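Local coordinates for putative cell invasion protein with MAC/Perforin domain (Bacteroides thetaiotaomicron VPI-5482, PDB 3KK7), which is of unknown function but carries a MACPF domain, the fold of perforin-like pore-forming proteins, and may act on membranes, at residues Ile164-Gly169 and Pro322-Leu327; Glu282-Lys287 and Asp312-Ser317; Tyr383-Asn388 and Glu421-Asn426; Met498-Tyr503 and Thr530-Arg535. All coordinates share one frame; numbering follows the deposited sequence.

Overall arrangement
Coming from the N terminus, the chain has already laid down several strands when it reaches strand 157-173 of the MACPF sheet; contact 1 ties this strand to helix 321-326, closing a loop of about 150 residues. Contact 2 is nested inside that loop and closes one of 24 residues, joining helix 278-285 to the turn at 312-317, its centre about 26 Å from that of contact 1. The other two follow in series. Contact 3 closes 32 residues, packing helix 420-424 against strand 376-386 of D2; contact 4 closes 26, setting helix 529-535 on strand 499-504 of D3. Their centres lie about 33 Å apart, across the chain's centre from contacts 1 and 2.

Contact 1. Residues Ile164-Gly169 and Pro322-Leu327; sequences IEVVNG and PWLQSL
The first torsions of Val166 and Leu327 bring their methyl groups together. Val166 holds CG1 trans to its backbone N (chi1 -178°), which leaves CG2 trans to the carbonyl carbon and facing the helical turn. On the other side Leu327 turns CG away from its own carbonyl carbon (chi1 -63°) and continues extended into CD1. That methyl meets the valine at its branch point, 3.7 Å from Val166 CG2 to Leu327 CD1 and 3.8 Å from Val166 CB to the same Leu327 CD1. A second leucine, one helical turn earlier, comes in at a different angle: Leu324 crosses Val166 at about a right angle, and its CD1 lies 3.8 Å from Val166 CG2. One valine methyl is thus shared by two leucine methyls, in plain apolar packing. Leu327 CD1 also lies over one face of the Trp323 indole, 3.7 Å above the ring plane and displaced toward the rim. The indole is itself held in place by a hydrogen bond from NE1 to Gly299 O. Trp253 of strand 251-254 touches both Val166 and Leu324, while Leu272 of strand 271-274 reaches Leu324 and Trp323. Strand 157-173, hydrogen-bonded on its two sides to strands 93-108 and 220-230 of the MACPF sheet, is therefore covered here by residues 322-327 together with these two short strands.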
loop_
_atom_site.group_PDB
_atom_site.type_symbol
_atom_site.label_atom_id
_atom_site.label_comp_id
_atom_site.label_asym_id
_atom_site.label_seq_id
_atom_site.Cartn_x
_atom_site.Cartn_y
_atom_site.Cartn_z
ATOM N N ILE A 164 26.056 -0.371 -7.935
ATOM C CA ILE A 164 26.974 0.441 -8.711
ATOM C C ILE A 164 26.069 1.276 -9.576
ATOM O O ILE A 164 25.341 0.720 -10.405
ATOM C CB ILE A 164 27.899 -0.447 -9.578
ATOM C CG1 ILE A 164 28.738 -1.340 -8.667
ATOM C CG2 ILE A 164 28.786 0.393 -10.504
ATOM C CD1 ILE A 164 29.751 -2.177 -9.376
ATOM N N GLU A 165 26.099 2.589 -9.371
ATOM C CA GLU A 165 25.133 3.497 -10.001
ATOM C C GLU A 165 25.796 4.682 -10.686
ATOM O O GLU A 165 26.625 5.395 -10.086
ATOM C CB GLU A 165 24.158 4.042 -8.948
ATOM C CG GLU A 165 23.459 2.956 -8.209
ATOM C CD GLU A 165 22.378 3.424 -7.255
ATOM O OE1 GLU A 165 22.427 4.560 -6.713
ATOM O OE2 GLU A 165 21.479 2.601 -7.039
ATOM N N VAL A 166 25.434 4.900 -11.940
ATOM C CA VAL A 166 25.769 6.157 -12.570
ATOM C C VAL A 166 24.485 6.986 -12.522
ATOM O O VAL A 166 23.458 6.618 -13.098
ATOM C CB VAL A 166 26.295 5.970 -13.953
ATOM C CG1 VAL A 166 26.671 7.344 -14.545
ATOM C CG2 VAL A 166 27.487 5.066 -13.884
ATOM N N VAL A 167 24.529 8.065 -11.756
ATOM C CA VAL A 167 23.334 8.825 -11.484
ATOM C C VAL A 167 23.360 10.052 -12.360
ATOM O O VAL A 167 24.362 10.787 -12.437
ATOM C CB VAL A 167 23.186 9.158 -9.989
ATOM C CG1 VAL A 167 21.976 10.032 -9.753
ATOM C CG2 VAL A 167 23.088 7.861 -9.189
ATOM N N ASN A 168 22.247 10.244 -13.053
ATOM C CA ASN A 168 22.160 11.330 -13.990
ATOM C C ASN A 168 21.023 12.293 -13.725
ATOM O O ASN A 168 21.093 13.454 -14.109
ATOM C CB ASN A 168 22.037 10.764 -15.380
ATOM C CG ASN A 168 22.530 11.705 -16.412
ATOM O OD1 ASN A 168 23.740 11.981 -16.483
ATOM N ND2 ASN A 168 21.614 12.208 -17.238
ATOM N N GLY A 169 19.987 11.823 -13.052
ATOM C CA GLY A 169 18.859 12.661 -12.757
ATOM C C GLY A 169 18.114 12.292 -11.500
ATOM O O GLY A 169 18.432 11.324 -10.794
ATOM N N PRO A 322 31.565 -2.363 -21.533
ATOM C CA PRO A 322 30.652 -1.902 -22.594
ATOM C C PRO A 322 29.359 -1.332 -22.042
ATOM O O PRO A 322 28.885 -0.296 -22.529
ATOM C CB PRO A 322 30.370 -3.166 -23.408
ATOM C CG PRO A 322 31.560 -4.031 -23.157
ATOM C CD PRO A 322 31.914 -3.779 -21.711
ATOM N N TRP A 323 28.787 -2.000 -21.044
ATOM C CA TRP A 323 27.565 -1.499 -20.430
ATOM C C TRP A 323 27.781 -0.117 -19.768
ATOM O O TRP A 323 26.955 0.792 -19.916
ATOM C CB TRP A 323 27.006 -2.499 -19.419
ATOM C CG TRP A 323 25.904 -1.946 -18.659
ATOM C CD1 TRP A 323 24.591 -1.871 -19.038
ATOM C CD2 TRP A 323 25.986 -1.345 -17.371
ATOM N NE1 TRP A 323 23.850 -1.267 -18.045
ATOM C CE2 TRP A 323 24.688 -0.942 -17.012
ATOM C CE3 TRP A 323 27.024 -1.136 -16.477
ATOM C CZ2 TRP A 323 24.411 -0.322 -15.807
ATOM C CZ3 TRP A 323 26.752 -0.528 -15.285
ATOM C CH2 TRP A 323 25.451 -0.127 -14.954
ATOM N N LEU A 324 28.891 0.046 -19.059
ATOM C CA LEU A 324 29.150 1.297 -18.386
ATOM C C LEU A 324 29.204 2.409 -19.417
ATOM O O LEU A 324 28.590 3.454 -19.239
ATOM C CB LEU A 324 30.458 1.234 -17.598
ATOM C CG LEU A 324 30.825 2.501 -16.814
ATOM C CD1 LEU A 324 29.828 2.742 -15.697
ATOM C CD2 LEU A 324 32.233 2.392 -16.263
ATOM N N GLN A 325 29.907 2.184 -20.518
ATOM C CA GLN A 325 30.044 3.235 -21.499
ATOM C C GLN A 325 28.810 3.388 -22.391
ATOM O O GLN A 325 28.698 4.353 -23.119
ATOM C CB GLN A 325 31.346 3.098 -22.288
ATOM C CG GLN A 325 31.484 1.881 -23.137
ATOM C CD GLN A 325 32.931 1.665 -23.600
ATOM O OE1 GLN A 325 33.885 1.886 -22.839
ATOM N NE2 GLN A 325 33.097 1.219 -24.850
ATOM N N SER A 326 27.871 2.457 -22.314
ATOM C CA SER A 326 26.596 2.632 -22.984
ATOM C C SER A 326 25.782 3.714 -22.264
ATOM O O SER A 326 24.861 4.307 -22.850
ATOM C CB SER A 326 25.810 1.338 -22.971
ATOM O OG SER A 326 25.203 1.154 -21.693
ATOM N N LEU A 327 26.121 3.964 -20.996
ATOM C CA LEU A 327 25.388 4.939 -20.172
ATOM C C LEU A 327 25.661 6.394 -20.559
ATOM O O LEU A 327 25.026 7.307 -20.036
ATOM C CB LEU A 327 25.681 4.721 -18.681
ATOM C CG LEU A 327 25.242 3.379 -18.077
ATOM C CD1 LEU A 327 25.644 3.264 -16.581
ATOM C CD2 LEU A 327 23.737 3.168 -18.270
#

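Contact 2. Residues Glu282-Lys287 and Asp312-Ser317; sequences ETITNK and DITNYS
An Asx turn begun by Asp312 presents Ile313 and Thr314 to helix 278-285, where Ile284 and Thr285 receive them. The closest approach is between the two isoleucines, whose side chains cross at about a right angle: Ile284 CD1 lies 3.5 Å from Ile313 CG2, and the same Ile313 CG2 is 3.9 Å from Ile284 CG2. Ile313 offers that branch because its CG1 swings away from the backbone N (chi1 -160°), leaving CG2 lodged between N and the carbonyl carbon. Thr314 adds a looser methyl contact, its CG2 standing 4.2 Å from Ile284 CG2 and 4.3 Å from Thr285 CG2. In the MACPF domain this helix lies in the insertion between strands 220-230 and 288-298 of the central sheet, the position where related pore-forming proteins carry a helical cluster that refolds into membrane-spanning strands; whether that happens here is not established. Leu291 of strand 288-298 touches both isoleucines, and Ala246 of helix 236-249 packs on Ile284. The turn keeps its shape through Asp312 OD1, which takes two donors from one residue: Thr314 N at 2.7 Å, nearly in line with the C-O bond of the carboxylate, and Thr314 OG1 at 2.6 Å, on the syn side and 30° out of the carboxylate plane. With its hydroxyl drawn onto the aspartate, Thr314 turns its CG2 to the helix.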
loop_
_atom_site.group_PDB
_atom_site.type_symbol
_atom_site.label_atom_id
_atom_site.label_comp_id
_atom_site.label_asym_id
_atom_site.label_seq_id
_atom_site.Cartn_x
_atom_site.Cartn_y
_atom_site.Cartn_z
ATOM N N GLU A 282 42.301 -15.293 -2.948
ATOM C CA GLU A 282 42.740 -15.686 -1.606
ATOM C C GLU A 282 41.991 -14.913 -0.506
ATOM O O GLU A 282 41.601 -15.496 0.502
ATOM C CB GLU A 282 44.238 -15.454 -1.484
ATOM C CG GLU A 282 44.926 -16.228 -0.378
ATOM C CD GLU A 282 46.324 -16.722 -0.806
ATOM O OE1 GLU A 282 46.424 -17.368 -1.891
ATOM O OE2 GLU A 282 47.310 -16.469 -0.062
ATOM N N THR A 283 41.760 -13.616 -0.702
ATOM C CA THR A 283 40.962 -12.828 0.244
ATOM C C THR A 283 39.603 -13.479 0.529
ATOM O O THR A 283 39.059 -13.337 1.621
ATOM C CB THR A 283 40.670 -11.397 -0.294
ATOM O OG1 THR A 283 41.895 -10.720 -0.549
ATOM C CG2 THR A 283 39.862 -10.567 0.707
ATOM N N ILE A 284 39.050 -14.157 -0.471
ATOM C CA ILE A 284 37.718 -14.733 -0.377
ATOM C C ILE A 284 37.769 -16.131 0.195
ATOM O O ILE A 284 37.092 -16.450 1.159
ATOM C CB ILE A 284 37.033 -14.739 -1.761
ATOM C CG1 ILE A 284 36.600 -13.312 -2.107
ATOM C CG2 ILE A 284 35.833 -15.650 -1.777
ATOM C CD1 ILE A 284 36.386 -13.113 -3.540
ATOM N N THR A 285 38.598 -16.961 -0.390
ATOM C CA THR A 285 38.693 -18.346 0.038
ATOM C C THR A 285 39.191 -18.513 1.489
ATOM O O THR A 285 38.809 -19.469 2.160
ATOM C CB THR A 285 39.580 -19.127 -0.923
ATOM O OG1 THR A 285 40.856 -18.476 -0.998
ATOM C CG2 THR A 285 38.920 -19.174 -2.299
ATOM N N ASN A 286 40.027 -17.586 1.955
ATOM C CA ASN A 286 40.471 -17.570 3.349
ATOM C C ASN A 286 39.330 -17.394 4.363
ATOM O O ASN A 286 39.468 -17.779 5.519
ATOM C CB ASN A 286 41.506 -16.466 3.587
ATOM C CG ASN A 286 42.898 -16.780 2.983
ATOM O OD1 ASN A 286 43.190 -17.896 2.513
ATOM N ND2 ASN A 286 43.763 -15.767 3.002
ATOM N N LYS A 287 38.212 -16.821 3.937
ATOM C CA LYS A 287 37.051 -16.661 4.813
ATOM C C LYS A 287 35.839 -17.502 4.421
ATOM O O LYS A 287 35.022 -17.839 5.275
ATOM C CB LYS A 287 36.649 -15.182 4.856
ATOM C CG LYS A 287 37.706 -14.251 5.459
ATOM C CD LYS A 287 38.173 -14.702 6.855
ATOM C CE LYS A 287 39.232 -13.788 7.408
ATOM N NZ LYS A 287 39.295 -13.956 8.869
ATOM N N ASP A 312 30.301 -18.718 -9.133
ATOM C CA ASP A 312 31.322 -18.661 -8.099
ATOM C C ASP A 312 32.233 -17.448 -8.385
ATOM O O ASP A 312 32.824 -17.330 -9.484
ATOM C CB ASP A 312 32.130 -19.961 -8.042
ATOM C CG ASP A 312 33.249 -19.913 -7.015
ATOM O OD1 ASP A 312 34.127 -19.031 -7.144
ATOM O OD2 ASP A 312 33.262 -20.766 -6.087
ATOM N N ILE A 313 32.356 -16.579 -7.377
ATOM C CA ILE A 313 33.062 -15.300 -7.492
ATOM C C ILE A 313 34.513 -15.433 -7.964
ATOM O O ILE A 313 35.021 -14.558 -8.681
ATOM C CB ILE A 313 32.996 -14.515 -6.148
ATOM C CG1 ILE A 313 33.282 -13.022 -6.354
ATOM C CG2 ILE A 313 33.924 -15.131 -5.111
ATOM C CD1 ILE A 313 32.228 -12.285 -7.129
ATOM N N THR A 314 35.166 -16.528 -7.588
ATOM C CA THR A 314 36.550 -16.756 -7.967
ATOM C C THR A 314 36.701 -17.463 -9.327
ATOM O O THR A 314 37.802 -17.556 -9.845
ATOM C CB THR A 314 37.236 -17.645 -6.946
ATOM O OG1 THR A 314 36.707 -18.973 -7.046
ATOM C CG2 THR A 314 37.012 -17.128 -5.540
ATOM N N ASN A 315 35.612 -17.983 -9.884
ATOM C CA ASN A 315 35.674 -18.746 -11.121
ATOM C C ASN A 315 35.227 -17.940 -12.323
ATOM O O ASN A 315 35.764 -18.114 -13.415
ATOM C CB ASN A 315 34.810 -20.002 -11.013
ATOM C CG ASN A 315 35.035 -20.981 -12.177
ATOM O OD1 ASN A 315 36.182 -21.392 -12.477
ATOM N ND2 ASN A 315 33.927 -21.395 -12.807
ATOM N N TYR A 316 34.239 -17.066 -12.152
ATOM C CA TYR A 316 33.711 -16.373 -13.304
ATOM C C TYR A 316 33.585 -14.881 -13.086
ATOM O O TYR A 316 32.956 -14.420 -12.132
ATOM C CB TYR A 316 32.386 -16.993 -13.720
ATOM C CG TYR A 316 31.868 -16.457 -15.030
ATOM C CD1 TYR A 316 32.548 -16.729 -16.239
ATOM C CD2 TYR A 316 30.712 -15.679 -15.078
ATOM C CE1 TYR A 316 32.078 -16.240 -17.460
ATOM C CE2 TYR A 316 30.245 -15.168 -16.283
ATOM C CZ TYR A 316 30.931 -15.455 -17.473
ATOM O OH TYR A 316 30.468 -14.951 -18.662
ATOM N N SER A 317 34.197 -14.135 -14.001
ATOM C CA SER A 317 34.200 -12.684 -13.982
ATOM C C SER A 317 33.481 -12.160 -15.192
ATOM O O SER A 317 33.596 -12.730 -16.274
ATOM C CB SER A 317 35.632 -12.159 -14.011
ATOM O OG SER A 317 36.278 -12.523 -12.808
#

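Contact 3. Residues Tyr383-Asn388 and Glu421-Asn426; sequences YIRKSN and EELKAN
Leu423, on the short helix 420-424, covers Ile384 and Arg385 at the end of strand 376-386 in the D2 domain. Both strand residues face Leu393 of the antiparallel neighbour in a classic beta bulge. Apolar packing is slight: Ile384 CG1 and Leu423 CD2 stand 4.4 Å apart. The leucine's other methyl meets a flat polar group instead. Arg385 leaves the strand with CG between its backbone N and carbonyl carbon (chi1 57°), then runs extended to NE and passes across Leu423 at about a right angle. This lays one face of the guanidinium over the methyl.

The polar bonds of Arg385 are made with the residues leading into the helix and with its first residue, Asp420. NH1 donates to Ala416 O, while NH2 donates to Gln418 O and forms a salt bridge with Asp420 OD1. These three partners hold the guanidinium in its rotation. Asn426, three residues after Leu423, adds a link of its own from ND2 to Tyr394 O on strand 392-401. Leu423 CD1 sits 3.3 Å above the guanidinium plane, toward its rim, and 3.5 Å from Arg385 NH2.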
loop_
_atom_site.group_PDB
_atom_site.type_symbol
_atom_site.label_atom_id
_atom_site.label_comp_id
_atom_site.label_asym_id
_atom_site.label_seq_id
_atom_site.Cartn_x
_atom_site.Cartn_y
_atom_site.Cartn_z
ATOM N N TYR A 383 -20.882 0.229 23.197
ATOM C CA TYR A 383 -20.476 0.549 24.551
ATOM C C TYR A 383 -20.448 2.054 24.723
ATOM O O TYR A 383 -19.970 2.765 23.841
ATOM C CB TYR A 383 -19.092 -0.036 24.829
ATOM C CG TYR A 383 -18.600 0.240 26.224
ATOM C CD1 TYR A 383 -19.192 -0.379 27.319
ATOM C CD2 TYR A 383 -17.559 1.134 26.456
ATOM C CE1 TYR A 383 -18.757 -0.127 28.613
ATOM C CE2 TYR A 383 -17.116 1.387 27.753
ATOM C CZ TYR A 383 -17.721 0.747 28.824
ATOM O OH TYR A 383 -17.289 0.979 30.106
ATOM N N ILE A 384 -20.978 2.535 25.841
ATOM C CA ILE A 384 -21.016 3.973 26.120
ATOM C C ILE A 384 -20.189 4.266 27.362
ATOM O O ILE A 384 -19.199 4.990 27.276
ATOM C CB ILE A 384 -22.462 4.536 26.298
ATOM C CG1 ILE A 384 -23.292 4.322 25.033
ATOM C CG2 ILE A 384 -22.412 6.038 26.623
ATOM C CD1 ILE A 384 -22.770 5.078 23.799
ATOM N N ARG A 385 -20.580 3.707 28.507
ATOM C CA ARG A 385 -19.831 3.917 29.747
ATOM C C ARG A 385 -20.169 2.884 30.808
ATOM O O ARG A 385 -21.090 2.076 30.624
ATOM C CB ARG A 385 -20.116 5.314 30.304
ATOM C CG ARG A 385 -21.600 5.605 30.558
ATOM C CD ARG A 385 -21.777 6.777 31.509
ATOM N NE ARG A 385 -23.175 6.925 31.920
ATOM C CZ ARG A 385 -24.113 7.551 31.212
ATOM N NH1 ARG A 385 -23.832 8.105 30.026
ATOM N NH2 ARG A 385 -25.351 7.622 31.695
ATOM N N LYS A 386 -19.407 2.926 31.906
ATOM C CA LYS A 386 -19.682 2.142 33.115
ATOM C C LYS A 386 -20.553 2.940 34.071
ATOM O O LYS A 386 -20.298 4.116 34.302
ATOM C CB LYS A 386 -18.388 1.753 33.866
ATOM C CG LYS A 386 -17.506 0.792 33.103
ATOM C CD LYS A 386 -16.721 -0.200 33.973
ATOM C CE LYS A 386 -16.221 -1.355 33.055
ATOM N NZ LYS A 386 -15.040 -2.105 33.594
ATOM N N SER A 387 -21.548 2.270 34.647
ATOM C CA SER A 387 -22.395 2.864 35.672
ATOM C C SER A 387 -21.575 3.092 36.928
ATOM O O SER A 387 -20.448 2.618 37.034
ATOM C CB SER A 387 -23.605 1.953 35.988
ATOM O OG SER A 387 -23.271 0.861 36.836
ATOM N N ASN A 388 -22.144 3.804 37.891
ATOM C CA ASN A 388 -21.454 3.982 39.153
ATOM C C ASN A 388 -21.488 2.714 40.011
ATOM O O ASN A 388 -20.947 2.704 41.115
ATOM C CB ASN A 388 -22.000 5.182 39.920
ATOM C CG ASN A 388 -23.433 5.004 40.354
ATOM O OD1 ASN A 388 -23.861 3.908 40.709
ATOM N ND2 ASN A 388 -24.178 6.099 40.359
ATOM N N GLU A 421 -30.159 4.441 33.925
ATOM C CA GLU A 421 -31.275 3.467 33.899
ATOM C C GLU A 421 -31.876 3.283 32.512
ATOM O O GLU A 421 -32.326 2.192 32.170
ATOM C CB GLU A 421 -32.366 3.832 34.923
ATOM C CG GLU A 421 -32.002 3.484 36.396
ATOM C CD GLU A 421 -30.800 4.287 36.958
ATOM O OE1 GLU A 421 -30.464 5.363 36.406
ATOM O OE2 GLU A 421 -30.189 3.840 37.959
ATOM N N GLU A 422 -31.866 4.344 31.714
ATOM C CA GLU A 422 -32.316 4.260 30.328
ATOM C C GLU A 422 -31.420 3.326 29.513
ATOM O O GLU A 422 -31.895 2.372 28.886
ATOM C CB GLU A 422 -32.321 5.642 29.690
ATOM C CG GLU A 422 -33.321 6.603 30.308
ATOM C CD GLU A 422 -33.238 7.991 29.695
ATOM O OE1 GLU A 422 -32.723 8.103 28.551
ATOM O OE2 GLU A 422 -33.693 8.962 30.350
ATOM N N LEU A 423 -30.120 3.608 29.539
ATOM C CA LEU A 423 -29.122 2.797 28.829
ATOM C C LEU A 423 -29.148 1.330 29.265
ATOM O O LEU A 423 -29.055 0.436 28.427
ATOM C CB LEU A 423 -27.708 3.389 29.016
ATOM C CG LEU A 423 -27.422 4.792 28.442
ATOM C CD1 LEU A 423 -26.193 5.413 29.093
ATOM C CD2 LEU A 423 -27.262 4.762 26.919
ATOM N N LYS A 424 -29.291 1.094 30.565
ATOM C CA LYS A 424 -29.420 -0.268 31.108
ATOM C C LYS A 424 -30.676 -1.001 30.593
ATOM O O LYS A 424 -30.705 -2.241 30.539
ATOM C CB LYS A 424 -29.428 -0.213 32.646
ATOM C CG LYS A 424 -29.455 -1.573 33.343
ATOM C CD LYS A 424 -29.157 -1.422 34.836
ATOM C CE LYS A 424 -29.455 -2.690 35.635
ATOM N NZ LYS A 424 -29.087 -2.509 37.063
ATOM N N ALA A 425 -31.707 -0.234 30.225
ATOM C CA ALA A 425 -32.943 -0.795 29.663
ATOM C C ALA A 425 -32.755 -1.338 28.237
ATOM O O ALA A 425 -33.616 -2.068 27.742
ATOM C CB ALA A 425 -34.076 0.239 29.701
ATOM N N ASN A 426 -31.643 -0.982 27.582
ATOM C CA ASN A 426 -31.292 -1.577 26.297
ATOM C C ASN A 426 -30.847 -3.046 26.450
ATOM O O ASN A 426 -30.758 -3.785 25.451
ATOM C CB ASN A 426 -30.197 -0.759 25.597
ATOM C CG ASN A 426 -30.664 0.638 25.179
ATOM O OD1 ASN A 426 -31.796 0.814 24.748
ATOM N ND2 ASN A 426 -29.774 1.629 25.283
#

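Contact 4. Residues Met498-Tyr503 and Thr530-Arg535; sequences MYCFAY and TTLYQR
Met498, a selenomethionine just ahead of strand 499-504, folds its side chain back on Arg535, the last residue of helix 529-535. Bends at chi2 (-45°) and chi3 (-67°) curl the chain so that the terminal methyl fits between the arginine's backbone and its charged end: Met498 CE lies 3.4 Å from Arg535 O and 3.5 Å from Arg535 NH2. The same CE is 3.9 Å from Arg535 CB, so the methyl nestles in the bend of the arginine chain. Tyr499 points to the other side of the sheet, where its OH accepts from Asp475 N. This arrangement is a beta-alpha-beta crossover in D3: the helix lies on the sheet and leads into strand 537-540, which runs parallel to 499-504 and bonds to it from Met498 onward. Cys500 next turns toward the helix, its SG 4.4 Å from Leu532 CD1. Tyr491 of strand 489-494 packs on Leu532 and also on Ala502, which again faces the helix side.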
loop_
_atom_site.group_PDB
_atom_site.type_symbol
_atom_site.label_atom_id
_atom_site.label_comp_id
_atom_site.label_asym_id
_atom_site.label_seq_id
_atom_site.Cartn_x
_atom_site.Cartn_y
_atom_site.Cartn_z
HETATM N N MSE A 498 -22.300 16.325 8.103
HETATM C CA MSE A 498 -20.927 16.403 7.579
HETATM C C MSE A 498 -20.335 15.050 7.272
HETATM O O MSE A 498 -19.124 14.851 7.353
HETATM C CB MSE A 498 -20.009 17.209 8.518
HETATM C CG MSE A 498 -20.626 18.561 8.976
HETATM SE SE MSE A 498 -21.474 19.601 7.514
HETATM C CE MSE A 498 -19.884 20.063 6.466
ATOM N N TYR A 499 -21.186 14.117 6.864
ATOM C CA TYR A 499 -20.702 12.818 6.428
ATOM C C TYR A 499 -21.096 12.621 4.981
ATOM O O TYR A 499 -21.975 13.321 4.472
ATOM C CB TYR A 499 -21.220 11.685 7.336
ATOM C CG TYR A 499 -22.689 11.417 7.231
ATOM C CD1 TYR A 499 -23.192 10.621 6.206
ATOM C CD2 TYR A 499 -23.591 11.941 8.168
ATOM C CE1 TYR A 499 -24.550 10.372 6.092
ATOM C CE2 TYR A 499 -24.965 11.677 8.064
ATOM C CZ TYR A 499 -25.427 10.895 7.015
ATOM O OH TYR A 499 -26.752 10.605 6.875
ATOM N N CYS A 500 -20.435 11.660 4.335
ATOM C CA CYS A 500 -20.599 11.431 2.929
ATOM C C CYS A 500 -20.239 9.996 2.498
ATOM O O CYS A 500 -19.165 9.481 2.843
ATOM C CB CYS A 500 -19.735 12.438 2.174
ATOM S SG CYS A 500 -19.489 12.063 0.419
ATOM N N PHE A 501 -21.142 9.369 1.732
ATOM C CA PHE A 501 -20.897 8.063 1.136
ATOM C C PHE A 501 -20.545 8.274 -0.320
ATOM O O PHE A 501 -21.285 8.952 -1.047
ATOM C CB PHE A 501 -22.111 7.123 1.223
ATOM C CG PHE A 501 -22.663 6.927 2.617
ATOM C CD1 PHE A 501 -21.838 6.825 3.718
ATOM C CD2 PHE A 501 -24.038 6.809 2.815
ATOM C CE1 PHE A 501 -22.367 6.629 5.013
ATOM C CE2 PHE A 501 -24.587 6.628 4.110
ATOM C CZ PHE A 501 -23.741 6.533 5.201
ATOM N N ALA A 502 -19.425 7.684 -0.755
ATOM C CA ALA A 502 -18.981 7.773 -2.162
ATOM C C ALA A 502 -19.050 6.417 -2.893
ATOM O O ALA A 502 -19.009 5.373 -2.263
ATOM C CB ALA A 502 -17.549 8.348 -2.231
ATOM N N TYR A 503 -19.155 6.445 -4.218
ATOM C CA TYR A 503 -19.065 5.217 -5.038
ATOM C C TYR A 503 -18.871 5.554 -6.518
ATOM O O TYR A 503 -19.445 6.532 -7.005
ATOM C CB TYR A 503 -20.280 4.261 -4.852
ATOM C CG TYR A 503 -21.668 4.782 -5.251
ATOM C CD1 TYR A 503 -22.552 5.287 -4.305
ATOM C CD2 TYR A 503 -22.114 4.717 -6.576
ATOM C CE1 TYR A 503 -23.838 5.756 -4.681
ATOM C CE2 TYR A 503 -23.375 5.178 -6.958
ATOM C CZ TYR A 503 -24.228 5.692 -6.013
ATOM O OH TYR A 503 -25.473 6.142 -6.400
ATOM N N THR A 530 -12.849 20.453 -2.887
ATOM C CA THR A 530 -12.019 20.896 -1.773
ATOM C C THR A 530 -12.918 21.058 -0.558
ATOM O O THR A 530 -12.537 20.654 0.530
ATOM C CB THR A 530 -11.175 22.182 -2.088
ATOM O OG1 THR A 530 -12.027 23.320 -2.140
ATOM C CG2 THR A 530 -10.433 22.096 -3.422
ATOM N N THR A 531 -14.132 21.586 -0.754
ATOM C CA THR A 531 -15.124 21.689 0.329
ATOM C C THR A 531 -15.458 20.301 0.861
ATOM O O THR A 531 -15.497 20.071 2.074
ATOM C CB THR A 531 -16.423 22.411 -0.137
ATOM O OG1 THR A 531 -16.148 23.807 -0.297
ATOM C CG2 THR A 531 -17.591 22.223 0.864
ATOM N N LEU A 532 -15.665 19.358 -0.037
ATOM C CA LEU A 532 -16.007 18.013 0.389
ATOM C C LEU A 532 -14.936 17.429 1.304
ATOM O O LEU A 532 -15.209 17.058 2.442
ATOM C CB LEU A 532 -16.220 17.114 -0.826
ATOM C CG LEU A 532 -17.081 15.878 -0.578
ATOM C CD1 LEU A 532 -18.484 16.321 -0.067
ATOM C CD2 LEU A 532 -17.159 15.029 -1.871
ATOM N N TYR A 533 -13.698 17.376 0.842
ATOM C CA TYR A 533 -12.677 16.729 1.653
ATOM C C TYR A 533 -12.165 17.581 2.808
ATOM O O TYR A 533 -11.519 17.064 3.717
ATOM C CB TYR A 533 -11.516 16.181 0.796
ATOM C CG TYR A 533 -10.740 17.158 -0.077
ATOM C CD1 TYR A 533 -9.964 18.176 0.481
ATOM C CD2 TYR A 533 -10.699 17.002 -1.462
ATOM C CE1 TYR A 533 -9.197 19.037 -0.313
ATOM C CE2 TYR A 533 -9.946 17.874 -2.267
ATOM C CZ TYR A 533 -9.199 18.891 -1.681
ATOM O OH TYR A 533 -8.472 19.761 -2.461
ATOM N N GLN A 534 -12.404 18.881 2.783
ATOM C CA GLN A 534 -11.962 19.704 3.915
ATOM C C GLN A 534 -12.965 19.675 5.058
ATOM O O GLN A 534 -12.576 19.851 6.218
ATOM C CB GLN A 534 -11.677 21.149 3.507
ATOM C CG GLN A 534 -10.444 21.262 2.672
ATOM C CD GLN A 534 -10.024 22.662 2.415
ATOM O OE1 GLN A 534 -10.773 23.627 2.623
ATOM N NE2 GLN A 534 -8.800 22.800 1.967
ATOM N N ARG A 535 -14.242 19.461 4.730
ATOM C CA ARG A 535 -15.312 19.606 5.703
ATOM C C ARG A 535 -16.135 18.353 5.909
ATOM O O ARG A 535 -16.935 18.320 6.829
ATOM C CB ARG A 535 -16.219 20.784 5.312
ATOM C CG ARG A 535 -15.516 22.194 5.355
ATOM C CD ARG A 535 -16.469 23.366 4.977
ATOM N NE ARG A 535 -17.776 23.198 5.629
ATOM C CZ ARG A 535 -18.921 23.779 5.254
ATOM N NH1 ARG A 535 -18.958 24.643 4.237
ATOM N NH2 ARG A 535 -20.042 23.500 5.923
#